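Local coordinates for protein type I modular polyketide synthase (Streptomyces albus subsp. albus, PDB 6IYT) that probably loads an extender unit, thought to be ethylmalonyl, from coenzyme A for chain extension, as the acyltransferase domain of a salinomycin polyketide synthase module, at residues Q131-S143 with T420-L432. Numbering follows the deposited sequence.
Sequences QWAGMAVELLDSS and TLRRQEGGPRRVL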
loop_
_atom_site.group_PDB
_atom_site.type_symbol
_atom_site.label_atom_id
_atom_site.label_comp_id
_atom_site.label_asym_id
_atom_site.label_seq_id
_atom_site.Cartn_x
_atom_site.Cartn_y
_atom_site.Cartn_z
ATOM N N GLN A 131 3.229 -1.826 9.302
ATOM C CA GLN A 131 2.445 -2.649 10.191
ATOM C C GLN A 131 1.835 -1.791 11.300
ATOM O O GLN A 131 2.463 -0.846 11.766
ATOM C CB GLN A 131 3.353 -3.780 10.799
ATOM C CG GLN A 131 4.530 -3.281 11.640
ATOM C CD GLN A 131 5.829 -3.070 10.853
ATOM O OE1 GLN A 131 5.819 -2.939 9.638
ATOM N NE2 GLN A 131 6.970 -3.094 11.564
ATOM N N TRP A 132 0.668 -2.193 11.797
ATOM C CA TRP A 132 0.155 -1.678 13.048
ATOM C C TRP A 132 -0.679 -2.710 13.801
ATOM O O TRP A 132 -1.221 -3.655 13.218
ATOM C CB TRP A 132 -0.655 -0.400 12.827
ATOM C CG TRP A 132 -1.709 -0.488 11.751
ATOM C CD1 TRP A 132 -1.537 -0.266 10.414
ATOM C CD2 TRP A 132 -3.128 -0.644 11.949
ATOM N NE1 TRP A 132 -2.749 -0.271 9.775
ATOM C CE2 TRP A 132 -3.743 -0.488 10.699
ATOM C CE3 TRP A 132 -3.935 -0.923 13.072
ATOM C CZ2 TRP A 132 -5.114 -0.542 10.542
ATOM C CZ3 TRP A 132 -5.291 -0.969 12.907
ATOM C CH2 TRP A 132 -5.862 -0.840 11.650
ATOM N N ALA A 133 -0.645 -2.603 15.122
ATOM C CA ALA A 133 -1.268 -3.586 15.964
ATOM C C ALA A 133 -2.765 -3.564 15.741
ATOM O O ALA A 133 -3.404 -2.503 15.825
ATOM C CB ALA A 133 -0.939 -3.315 17.425
ATOM N N GLY A 134 -3.300 -4.707 15.346
ATOM C CA GLY A 134 -4.732 -4.841 15.051
ATOM C C GLY A 134 -5.086 -4.638 13.582
ATOM O O GLY A 134 -6.252 -4.730 13.204
ATOM N N MET A 135 -4.081 -4.371 12.740
ATOM C CA MET A 135 -4.319 -4.236 11.281
ATOM C C MET A 135 -5.047 -5.463 10.696
ATOM O O MET A 135 -4.834 -6.599 11.132
ATOM C CB MET A 135 -2.988 -4.026 10.528
ATOM C CG MET A 135 -2.058 -5.232 10.561
ATOM S SD MET A 135 -0.532 -4.881 9.683
ATOM C CE MET A 135 -1.105 -4.924 8.002
ATOM N N ALA A 136 -5.916 -5.199 9.724
ATOM C CA ALA A 136 -6.599 -6.227 8.899
ATOM C C ALA A 136 -7.821 -6.865 9.542
ATOM O O ALA A 136 -8.648 -7.418 8.848
ATOM C CB ALA A 136 -5.637 -7.309 8.424
ATOM N N VAL A 137 -7.897 -6.833 10.869
ATOM C CA VAL A 137 -8.983 -7.501 11.578
ATOM C C VAL A 137 -10.342 -6.941 11.147
ATOM O O VAL A 137 -11.244 -7.673 10.849
ATOM C CB VAL A 137 -8.847 -7.361 13.118
ATOM C CG1 VAL A 137 -10.031 -8.033 13.806
ATOM C CG2 VAL A 137 -7.548 -7.967 13.587
ATOM N N GLU A 138 -10.471 -5.634 11.135
ATOM C CA GLU A 138 -11.760 -5.030 10.890
ATOM C C GLU A 138 -12.138 -5.212 9.436
ATOM O O GLU A 138 -13.292 -5.455 9.123
ATOM C CB GLU A 138 -11.756 -3.551 11.250
ATOM C CG GLU A 138 -13.130 -2.917 11.147
ATOM C CD GLU A 138 -13.121 -1.432 11.493
ATOM O OE1 GLU A 138 -14.149 -0.748 11.204
ATOM O OE2 GLU A 138 -12.050 -0.934 11.951
ATOM N N LEU A 139 -11.133 -5.313 8.564
ATOM C CA LEU A 139 -11.416 -5.530 7.154
ATOM C C LEU A 139 -11.766 -7.004 6.837
ATOM O O LEU A 139 -12.695 -7.272 6.100
ATOM C CB LEU A 139 -10.255 -5.033 6.288
ATOM C CG LEU A 139 -10.602 -4.779 4.840
ATOM C CD1 LEU A 139 -11.744 -3.782 4.726
ATOM C CD2 LEU A 139 -9.381 -4.304 4.073
ATOM N N LEU A 140 -11.162 -7.943 7.567
ATOM C CA LEU A 140 -11.591 -9.303 7.490
ATOM C C LEU A 140 -13.066 -9.413 7.850
ATOM O O LEU A 140 -13.786 -10.174 7.230
ATOM C CB LEU A 140 -10.778 -10.208 8.405
ATOM C CG LEU A 140 -9.325 -10.550 7.978
ATOM C CD1 LEU A 140 -8.655 -11.306 9.101
ATOM C CD2 LEU A 140 -9.248 -11.351 6.717
ATOM N N ASP A 141 -13.493 -8.662 8.869
ATOM C CA ASP A 141 -14.849 -8.793 9.396
ATOM C C ASP A 141 -15.869 -8.146 8.512
ATOM O O ASP A 141 -17.046 -8.507 8.554
ATOM C CB ASP A 141 -14.937 -8.184 10.784
ATOM C CG ASP A 141 -14.190 -8.993 11.817
ATOM O OD1 ASP A 141 -14.014 -10.204 11.599
ATOM O OD2 ASP A 141 -13.757 -8.403 12.833
ATOM N N SER A 142 -15.438 -7.171 7.708
ATOM C CA SER A 142 -16.369 -6.263 7.045
ATOM C C SER A 142 -16.326 -6.331 5.513
ATOM O O SER A 142 -17.196 -5.765 4.851
ATOM C CB SER A 142 -16.110 -4.833 7.488
ATOM O OG SER A 142 -14.785 -4.445 7.144
ATOM N N SER A 143 -15.336 -7.046 4.959
ATOM C CA SER A 143 -15.169 -7.157 3.485
ATOM C C SER A 143 -14.970 -8.603 3.048
ATOM O O SER A 143 -13.860 -9.122 3.103
ATOM C CB SER A 143 -13.954 -6.299 3.008
ATOM O OG SER A 143 -13.722 -6.466 1.620
ATOM N N THR A 420 -3.894 2.812 1.025
ATOM C CA THR A 420 -5.067 2.012 1.180
ATOM C C THR A 420 -5.567 2.156 2.600
ATOM O O THR A 420 -6.455 2.953 2.839
ATOM C CB THR A 420 -4.827 0.552 0.814
ATOM O OG1 THR A 420 -4.228 0.490 -0.495
ATOM C CG2 THR A 420 -6.124 -0.206 0.794
ATOM N N LEU A 421 -4.956 1.457 3.556
ATOM C CA LEU A 421 -5.284 1.695 4.943
ATOM C C LEU A 421 -4.297 2.622 5.624
ATOM O O LEU A 421 -3.376 3.108 5.008
ATOM C CB LEU A 421 -5.399 0.369 5.711
ATOM C CG LEU A 421 -6.268 -0.726 5.099
ATOM C CD1 LEU A 421 -6.297 -1.969 6.007
ATOM C CD2 LEU A 421 -7.676 -0.215 4.871
ATOM N N ARG A 422 -4.589 2.952 6.885
ATOM C CA ARG A 422 -3.716 3.765 7.678
ATOM C C ARG A 422 -3.774 3.279 9.099
ATOM O O ARG A 422 -4.717 2.587 9.478
ATOM C CB ARG A 422 -4.134 5.250 7.575
ATOM C CG ARG A 422 -3.091 6.223 8.056
ATOM C CD ARG A 422 -3.326 7.627 7.470
ATOM N NE ARG A 422 -4.654 8.129 7.827
ATOM C CZ ARG A 422 -5.145 9.305 7.459
ATOM N NH1 ARG A 422 -4.482 10.063 6.594
ATOM N NH2 ARG A 422 -6.397 9.624 7.786
ATOM N N ARG A 423 -2.732 3.588 9.889
ATOM C CA ARG A 423 -2.682 3.127 11.271
ATOM C C ARG A 423 -4.001 3.476 12.028
ATOM O O ARG A 423 -4.418 4.612 12.026
ATOM C CB ARG A 423 -1.472 3.774 12.003
ATOM C CG ARG A 423 -1.455 3.448 13.476
ATOM C CD ARG A 423 -0.164 3.911 14.133
ATOM N NE ARG A 423 -0.184 3.620 15.573
ATOM C CZ ARG A 423 0.876 3.694 16.362
ATOM N NH1 ARG A 423 2.059 4.001 15.851
ATOM N NH2 ARG A 423 0.742 3.475 17.677
ATOM N N GLN A 424 -4.626 2.453 12.633
ATOM C CA GLN A 424 -5.894 2.548 13.371
ATOM C C GLN A 424 -7.093 2.954 12.513
ATOM O O GLN A 424 -8.138 3.337 13.036
ATOM C CB GLN A 424 -5.749 3.474 14.565
ATOM C CG GLN A 424 -4.960 2.854 15.710
ATOM C CD GLN A 424 -5.476 1.466 16.098
ATOM O OE1 GLN A 424 -6.664 1.272 16.288
ATOM N NE2 GLN A 424 -4.576 0.493 16.163
ATOM N N GLU A 425 -6.942 2.854 11.203
ATOM C CA GLU A 425 -8.046 3.035 10.298
ATOM C C GLU A 425 -8.126 1.851 9.361
ATOM O O GLU A 425 -7.431 1.808 8.333
ATOM C CB GLU A 425 -7.845 4.322 9.478
ATOM C CG GLU A 425 -7.663 5.560 10.343
ATOM C CD GLU A 425 -7.100 6.739 9.576
ATOM O OE1 GLU A 425 -7.664 7.084 8.524
ATOM O OE2 GLU A 425 -6.162 7.382 10.088
ATOM N N GLY A 426 -9.017 0.927 9.669
ATOM C CA GLY A 426 -8.931 -0.394 9.128
ATOM C C GLY A 426 -10.176 -0.927 8.500
ATOM O O GLY A 426 -10.233 -2.111 8.167
ATOM N N GLY A 427 -11.239 -0.117 8.420
ATOM C CA GLY A 427 -12.524 -0.647 8.019
ATOM C C GLY A 427 -13.154 0.068 6.830
ATOM O O GLY A 427 -12.477 0.710 6.030
ATOM N N PRO A 428 -14.470 -0.032 6.714
ATOM C CA PRO A 428 -15.051 0.460 5.494
ATOM C C PRO A 428 -14.878 1.949 5.311
ATOM O O PRO A 428 -14.671 2.402 4.184
ATOM C CB PRO A 428 -16.517 0.088 5.642
ATOM C CG PRO A 428 -16.474 -1.147 6.437
ATOM C CD PRO A 428 -15.358 -0.975 7.407
ATOM N N ARG A 429 -14.919 2.728 6.390
ATOM C CA ARG A 429 -14.698 4.157 6.207
ATOM C C ARG A 429 -13.329 4.423 5.551
ATOM O O ARG A 429 -13.227 5.212 4.605
ATOM C CB ARG A 429 -14.830 4.946 7.489
ATOM C CG ARG A 429 -14.386 6.405 7.290
ATOM C CD ARG A 429 -14.557 7.237 8.533
ATOM N NE ARG A 429 -15.941 7.569 8.748
ATOM C CZ ARG A 429 -16.553 8.589 8.145
ATOM N NH1 ARG A 429 -17.796 8.857 8.438
ATOM N NH2 ARG A 429 -15.873 9.401 7.320
ATOM N N ARG A 430 -12.285 3.789 6.055
ATOM C CA ARG A 430 -10.956 3.968 5.472
ATOM C C ARG A 430 -10.882 3.556 4.001
ATOM O O ARG A 430 -10.317 4.280 3.179
ATOM C CB ARG A 430 -9.887 3.210 6.282
ATOM C CG ARG A 430 -8.483 3.401 5.758
ATOM C CD ARG A 430 -8.029 4.826 5.837
ATOM N NE ARG A 430 -8.113 5.533 4.553
ATOM C CZ ARG A 430 -7.746 6.795 4.359
ATOM N NH1 ARG A 430 -7.466 7.584 5.396
ATOM N NH2 ARG A 430 -7.770 7.311 3.137
ATOM N N VAL A 431 -11.446 2.414 3.658
ATOM C CA VAL A 431 -11.469 1.968 2.254
ATOM C C VAL A 431 -12.193 3.004 1.400
ATOM O O VAL A 431 -11.711 3.393 0.330
ATOM C CB VAL A 431 -12.123 0.595 2.106
ATOM C CG1 VAL A 431 -12.273 0.214 0.644
ATOM C CG2 VAL A 431 -11.282 -0.456 2.850
ATOM N N LEU A 432 -13.419 3.325 1.780
ATOM C CA LEU A 432 -14.198 4.296 1.006
ATOM C C LEU A 432 -13.499 5.639 0.900
ATOM O O LEU A 432 -13.640 6.340 -0.129
ATOM C CB LEU A 432 -15.584 4.479 1.623
ATOM C CG LEU A 432 -16.542 3.279 1.533
ATOM C CD1 LEU A 432 -17.844 3.605 2.251
ATOM C CD2 LEU A 432 -16.813 2.883 0.098
HETATM O O HOH W 1 -10.951 1.480 11.932
HETATM O O HOH W 2 -8.391 -3.784 9.112
#
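Two type II beta turns meet here, Trp132 to Met135 and Arg422 to Glu425, with CA atoms of Trp132 and Arg423 5.9 Å apart. Beyond them the chains close up at Leu139 and Gly427, and helix 137-142 and the first turn of helix 428-439 (residues 428-432) run almost perpendicular, at 91°, the axes of these short segments approaching to 10.6 Å.

The indole of Trp132 lies against the second turn: Arg423 CA sits 3.6 Å from the centroid of the five-membered ring, only 4° off its normal, a CH-pi contact. Gln424 N covers the same face toward the rim, while Met135 CB sits over the centre of the opposite face and Gly426 CA meets the ring edge. With chi1 at 50°, CG of Trp132 stands between backbone N and carbonyl carbon, which lays one ring face against the turn; Trp132 NE1 is hydrogen-bonded to Ala396 O. Gln424, bent at chi2, brings NE2 back to Ala133 O for a weak bond of 3.2 Å.

Farther along, water takes over the polar links. One molecule donates to Glu138 OE2 and accepts from Gly426 N; another joins Leu139 N to Gly426 O. Apolar packing lies beside them, Leu139 CD1 reaching Val431 CG2 at 3.8 Å, while Ser142 OG, held by Glu138 O, rests 3.5 Å from Pro428 CD.

Arg422 grips Glu425 side-on across the ends of its turn, which probably helps hold the turn's shape, and Arg430 NH1, from helix 428-439, adds a salt bridge to Glu425 OE1. Within the acyltransferase domain, the loop beyond strand 416-418 is thus joined to segment 131-143 mainly by ring-face packing and bridging waters, with little direct hydrogen bonding.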